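Local coordinates for DUF4627 domain-containing protein (Bacteroides thetaiotaomicron, PDB 3SEE) that is of unknown function but has a galactose-binding domain-like fold and probably binds sugars, at residues 112-117 and 198-203; 171-176 and 183-188. One frame throughout, in Å; residues are numbered along the deposited sequence.

Interaction 1: 112-117 and 198-203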
loop_
_atom_site.group_PDB
_atom_site.type_symbol
_atom_site.label_atom_id
_atom_site.label_comp_id
_atom_site.label_asym_id
_atom_site.label_seq_id
_atom_site.Cartn_x
_atom_site.Cartn_y
_atom_site.Cartn_z
ATOM N N TYR A 112 -0.085 -0.004 -2.747
ATOM C CA TYR A 112 0.880 -0.546 -3.692
ATOM C C TYR A 112 1.543 -1.757 -3.024
ATOM O O TYR A 112 1.428 -1.952 -1.808
ATOM C CB TYR A 112 1.900 0.498 -4.187
ATOM C CG TYR A 112 2.798 1.125 -3.145
ATOM C CD1 TYR A 112 3.898 0.445 -2.643
ATOM C CD2 TYR A 112 2.531 2.386 -2.641
ATOM C CE1 TYR A 112 4.724 1.012 -1.694
ATOM C CE2 TYR A 112 3.349 2.960 -1.678
ATOM C CZ TYR A 112 4.453 2.268 -1.215
ATOM O OH TYR A 112 5.291 2.805 -0.255
ATOM N N ILE A 113 2.251 -2.558 -3.827
ATOM C CA ILE A 113 2.937 -3.747 -3.325
ATOM C C ILE A 113 4.326 -3.735 -3.956
ATOM O O ILE A 113 4.473 -3.831 -5.175
ATOM C CB ILE A 113 2.176 -5.051 -3.657
ATOM C CG1 ILE A 113 0.689 -4.958 -3.274
ATOM C CG2 ILE A 113 2.853 -6.237 -2.926
ATOM C CD1 ILE A 113 -0.131 -6.235 -3.586
ATOM N N LYS A 114 5.346 -3.570 -3.113
ATOM C CA LYS A 114 6.701 -3.235 -3.541
ATOM C C LYS A 114 7.716 -4.253 -3.040
ATOM O O LYS A 114 7.602 -4.807 -1.956
ATOM C CB LYS A 114 7.089 -1.822 -3.051
ATOM C CG LYS A 114 8.360 -1.275 -3.668
ATOM C CD LYS A 114 8.609 0.159 -3.234
ATOM C CE LYS A 114 9.806 0.790 -3.918
ATOM N NZ LYS A 114 11.096 0.142 -3.525
ATOM N N GLN A 115 8.769 -4.427 -3.825
ATOM C CA GLN A 115 9.933 -5.200 -3.426
ATOM C C GLN A 115 10.604 -4.600 -2.185
ATOM O O GLN A 115 10.854 -3.402 -2.124
ATOM C CB GLN A 115 10.904 -5.232 -4.588
ATOM C CG GLN A 115 12.177 -6.038 -4.323
ATOM C CD GLN A 115 12.968 -6.324 -5.586
ATOM O OE1 GLN A 115 12.385 -6.376 -6.674
ATOM N NE2 GLN A 115 14.277 -6.565 -5.453
ATOM N N THR A 116 10.939 -5.450 -1.205
ATOM C CA THR A 116 11.524 -4.954 0.037
ATOM C C THR A 116 12.962 -4.467 -0.130
ATOM O O THR A 116 13.284 -3.340 0.282
ATOM C CB THR A 116 11.458 -6.012 1.130
ATOM O OG1 THR A 116 10.108 -6.475 1.229
ATOM C CG2 THR A 116 11.928 -5.470 2.474
ATOM N N ASN A 117 13.798 -5.333 -0.708
ATOM C CA ASN A 117 15.230 -5.076 -0.802
ATOM C C ASN A 117 15.631 -4.939 -2.263
ATOM O O ASN A 117 15.731 -5.928 -2.977
ATOM C CB ASN A 117 16.020 -6.182 -0.090
ATOM C CG ASN A 117 15.959 -6.048 1.415
ATOM O OD1 ASN A 117 16.035 -4.929 1.920
ATOM N ND2 ASN A 117 15.838 -7.161 2.138
ATOM N N ASP A 198 10.075 -11.552 -1.211
ATOM C CA ASP A 198 10.188 -10.544 -0.158
ATOM C C ASP A 198 9.656 -9.217 -0.676
ATOM O O ASP A 198 10.329 -8.502 -1.433
ATOM C CB ASP A 198 11.649 -10.423 0.295
ATOM C CG ASP A 198 11.816 -9.588 1.518
ATOM O OD1 ASP A 198 10.818 -9.048 2.055
ATOM O OD2 ASP A 198 12.982 -9.464 1.972
ATOM N N CYS A 199 8.419 -8.929 -0.297
ATOM C CA CYS A 199 7.760 -7.698 -0.707
ATOM C C CYS A 199 6.940 -7.195 0.474
ATOM O O CYS A 199 6.869 -7.864 1.509
ATOM C CB CYS A 199 6.866 -7.946 -1.933
ATOM S SG CYS A 199 5.466 -9.060 -1.637
ATOM N N TYR A 200 6.315 -6.026 0.313
ATOM C CA TYR A 200 5.378 -5.561 1.309
ATOM C C TYR A 200 4.195 -4.888 0.665
ATOM O O TYR A 200 4.330 -4.207 -0.370
ATOM C CB TYR A 200 6.039 -4.623 2.333
ATOM C CG TYR A 200 6.750 -3.427 1.773
ATOM C CD1 TYR A 200 8.058 -3.538 1.333
ATOM C CD2 TYR A 200 6.133 -2.192 1.697
ATOM C CE1 TYR A 200 8.719 -2.420 0.841
ATOM C CE2 TYR A 200 6.797 -1.092 1.207
ATOM C CZ TYR A 200 8.099 -1.217 0.741
ATOM O OH TYR A 200 8.826 -0.157 0.264
ATOM N N VAL A 201 3.046 -5.095 1.290
ATOM C CA VAL A 201 1.857 -4.300 1.007
ATOM C C VAL A 201 1.940 -2.976 1.764
ATOM O O VAL A 201 2.271 -2.965 2.947
ATOM C CB VAL A 201 0.603 -5.075 1.437
ATOM C CG1 VAL A 201 -0.660 -4.209 1.307
ATOM C CG2 VAL A 201 0.473 -6.383 0.658
ATOM N N ALA A 202 1.636 -1.876 1.086
ATOM C CA ALA A 202 1.531 -0.537 1.664
ATOM C C ALA A 202 0.108 -0.039 1.448
ATOM O O ALA A 202 -0.408 -0.069 0.330
ATOM C CB ALA A 202 2.519 0.411 0.965
ATOM N N ILE A 203 -0.528 0.412 2.524
ATOM C CA ILE A 203 -1.842 1.030 2.484
ATOM C C ILE A 203 -1.640 2.468 2.967
ATOM O O ILE A 203 -1.004 2.708 4.023
ATOM C CB ILE A 203 -2.874 0.282 3.360
ATOM C CG1 ILE A 203 -3.047 -1.151 2.828
ATOM C CG2 ILE A 203 -4.197 1.067 3.419
ATOM C CD1 ILE A 203 -3.905 -2.071 3.721
HETATM O O HOH W 1 8.015 2.371 -0.029
HETATM O O HOH W 2 11.237 -0.909 -0.989
HETATM O O HOH W 3 15.366 -10.335 1.212
HETATM O O HOH W 4 13.085 -7.898 -1.762
#
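Strands 112-115 and 199-203 run antiparallel, with their axes 4.6 Å apart at closest and 155° between their directions. Tyr112 pairs with Ala202 and Lys114 with Tyr200, each through two backbone hydrogen bonds. Ile113 with Val201 and Gln115 with Cys199 form the non-hydrogen-bonded pairs. Past the strand, Thr116 N still donates to Asp198 O over 3.1 Å.

On the face that carries Tyr112, Lys114, Tyr200 and Ala202, two rings do most of the packing. Ala202 CB sits over one face of the Tyr112 ring, 3.6 Å from its centroid, a CH-pi contact. A chi1 of 62° sets CG between the backbone N and the carbonyl carbon and brings the ring over Ala202. Lys114 CB lies over a face of the Tyr200 ring, and Lys114 CD reaches Tyr200 OH at 3.5 Å. One water joins Tyr200 OH to Tyr112 OH, which also bonds Trp76 O. A second water links Tyr200 OH to Lys114 NZ, itself salt-bridged to Glu118. On the other face, Ile113 CG1 meets Val201 CG2 side by side at 4.2 Å.

Where strand 112-115 gives way to the loop, Thr116 OG1 donates to Asp198 OD1 over 2.8 Å, coming in 62° out of the carboxylate plane. Asp198 OD2 forms a salt bridge to Arg84. Replacing Asp198 by an alanine is likely to leave the Thr116 hydroxyl without this acceptor and Arg84 without this charged partner.

Strand 199-204 lies between 108-115 and 79-85 in the mixed sheet. Cys199, Val201 and Ile203 bond the backbone of 79-85, at Ile85, Gln83 and Leu81. On the far side of 108-115, Ile113 bonds the backbone of Phe131 in strand 130-133.

Interaction 2: 171-176 and 183-188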
loop_
_atom_site.group_PDB
_atom_site.type_symbol
_atom_site.label_atom_id
_atom_site.label_comp_id
_atom_site.label_asym_id
_atom_site.label_seq_id
_atom_site.Cartn_x
_atom_site.Cartn_y
_atom_site.Cartn_z
ATOM N N VAL A 171 5.504 -6.833 -13.363
ATOM C CA VAL A 171 6.066 -5.784 -12.541
ATOM C C VAL A 171 6.208 -4.507 -13.351
ATOM O O VAL A 171 6.330 -4.536 -14.583
ATOM C CB VAL A 171 7.411 -6.185 -11.884
ATOM C CG1 VAL A 171 7.211 -7.238 -10.798
ATOM C CG2 VAL A 171 8.423 -6.673 -12.950
ATOM N N VAL A 172 6.208 -3.392 -12.638
ATOM C CA VAL A 172 6.491 -2.093 -13.198
ATOM C C VAL A 172 7.679 -1.476 -12.428
ATOM O O VAL A 172 7.830 -1.684 -11.223
ATOM C CB VAL A 172 5.182 -1.252 -13.249
ATOM C CG1 VAL A 172 4.552 -1.044 -11.877
ATOM C CG2 VAL A 172 5.362 0.053 -13.989
ATOM N N ASN A 173 8.535 -0.750 -13.137
ATOM C CA ASN A 173 9.783 -0.248 -12.607
ATOM C C ASN A 173 9.689 1.173 -12.065
ATOM O O ASN A 173 10.705 1.811 -11.813
ATOM C CB ASN A 173 10.895 -0.350 -13.668
ATOM C CG ASN A 173 10.719 0.671 -14.756
ATOM O OD1 ASN A 173 9.659 1.293 -14.851
ATOM N ND2 ASN A 173 11.729 0.861 -15.591
ATOM N N ALA A 174 8.470 1.655 -11.812
ATOM C CA ALA A 174 8.273 2.995 -11.261
ATOM C C ALA A 174 6.845 3.125 -10.801
ATOM O O ALA A 174 5.965 2.400 -11.258
ATOM C CB ALA A 174 8.611 4.084 -12.294
ATOM N N ILE A 175 6.621 4.076 -9.901
ATOM C CA ILE A 175 5.292 4.420 -9.448
ATOM C C ILE A 175 4.673 5.554 -10.265
ATOM O O ILE A 175 3.474 5.814 -10.196
ATOM C CB ILE A 175 5.321 4.774 -7.937
ATOM C CG1 ILE A 175 3.956 4.619 -7.267
ATOM C CG2 ILE A 175 5.899 6.166 -7.718
ATOM C CD1 ILE A 175 4.009 4.633 -5.734
ATOM N N SER A 176 5.507 6.204 -11.068
ATOM C CA SER A 176 5.099 7.356 -11.845
ATOM C C SER A 176 4.264 6.958 -13.067
ATOM O O SER A 176 4.238 5.806 -13.488
ATOM C CB SER A 176 6.339 8.132 -12.282
ATOM O OG SER A 176 7.303 7.271 -12.852
ATOM N N ALA A 183 11.157 6.271 -19.198
ATOM C CA ALA A 183 11.871 5.064 -18.770
ATOM C C ALA A 183 10.965 4.013 -18.129
ATOM O O ALA A 183 11.436 2.940 -17.763
ATOM C CB ALA A 183 13.005 5.434 -17.788
ATOM N N LEU A 184 9.670 4.282 -18.008
ATOM C CA LEU A 184 8.757 3.331 -17.370
ATOM C C LEU A 184 8.681 2.062 -18.223
ATOM O O LEU A 184 8.501 2.130 -19.449
ATOM C CB LEU A 184 7.360 3.944 -17.187
ATOM C CG LEU A 184 6.322 3.069 -16.472
ATOM C CD1 LEU A 184 5.332 3.958 -15.701
ATOM C CD2 LEU A 184 5.569 2.133 -17.414
ATOM N N GLU A 185 8.778 0.908 -17.567
ATOM C CA GLU A 185 8.691 -0.399 -18.188
ATOM C C GLU A 185 7.826 -1.332 -17.374
ATOM O O GLU A 185 8.000 -1.442 -16.166
ATOM C CB GLU A 185 10.079 -1.039 -18.294
ATOM C CG GLU A 185 11.086 -0.306 -19.150
ATOM C CD GLU A 185 12.411 -1.029 -19.306
ATOM O OE1 GLU A 185 12.535 -2.200 -18.898
ATOM O OE2 GLU A 185 13.352 -0.414 -19.879
ATOM N N VAL A 186 6.925 -2.018 -18.069
ATOM C CA VAL A 186 6.176 -3.144 -17.557
ATOM C C VAL A 186 6.844 -4.383 -18.113
ATOM O O VAL A 186 7.143 -4.437 -19.318
ATOM C CB VAL A 186 4.713 -3.080 -18.000
ATOM C CG1 VAL A 186 3.968 -4.329 -17.566
ATOM C CG2 VAL A 186 4.017 -1.816 -17.443
ATOM N N SER A 187 7.077 -5.376 -17.280
ATOM C CA SER A 187 7.690 -6.622 -17.715
ATOM C C SER A 187 7.090 -7.819 -16.997
ATOM O O SER A 187 6.504 -7.706 -15.910
ATOM C CB SER A 187 9.201 -6.539 -17.531
ATOM O OG SER A 187 9.519 -6.361 -16.163
ATOM N N ASP A 188 7.256 -8.990 -17.584
ATOM C CA ASP A 188 6.821 -10.204 -16.936
ATOM C C ASP A 188 7.778 -10.531 -15.784
ATOM O O ASP A 188 9.000 -10.515 -15.946
ATOM C CB ASP A 188 6.807 -11.389 -17.898
ATOM C CG ASP A 188 5.727 -11.304 -18.951
ATOM O OD1 ASP A 188 4.801 -10.483 -18.847
ATOM O OD2 ASP A 188 5.800 -12.124 -19.891
#
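The Asn173 amide is the flat group of this contact, and it meets 183-185. In its plane, ND2 donates to Ala183 O over 3.0 Å, with an almost straight N-H...O angle of 177°. Out of its plane, Glu185 N donates to Asn173 OD1 over 2.9 Å, from 51° above the carbonyl plane. Glu185 CB lies over the same face of the amide that Glu185 N approaches, 3.7 Å from Asn173 ND2. A chi1 of 73°, with CG between the backbone N and carbonyl carbon, brings the amide beside Glu185 N. Asn173 N also donates to Glu185 O, so backbone and side chain both bond Glu185. OD1 takes the N-H that the Asn173 carbonyl would accept in a regular antiparallel pair; that carbonyl has a weak bond to Thr128 OG1 instead.

Beyond Asn173 the chains form a short antiparallel ladder. Val171 and Ser187 share two backbone hydrogen bonds, each 2.9 Å. Their side chains also touch, Val171 CG2 lying 3.4 Å from Ser187 OG. Val172 and Val186 make the next, non-hydrogen-bonded pair, with their side chains on the opposite face of the sheet.

This is a beta hairpin with a long loop. Its second strand, 186-188, is the outermost on its side of the eight-stranded antiparallel sheet. Val172 joins the hairpin to strand 130-133 by a backbone bond with Phe130. The sheet belongs to the galactose-binding domain-like fold, a beta sandwich.

In the fold
Interaction 1 is a core contact, centred about 7 Å from the centre of the chain. Interaction 2 is nearer the surface, about 17 Å from that centre, and lies within the loop that interaction 1 closes. The two belong to different sheets, mixed and antiparallel, with contact centres about 15 Å apart. Both reach strand 130-133. They also touch directly, Tyr112 CD2 packing on Ile175 CD1 at 4.1 Å. Interaction 1 joins inner strands with rings, aliphatic packing, waters and a charged aspartate-arginine pair at the strand end. Interaction 2 ties an edge hairpin with few backbone bonds, and an asparagine amide extends the pairing beyond the strands.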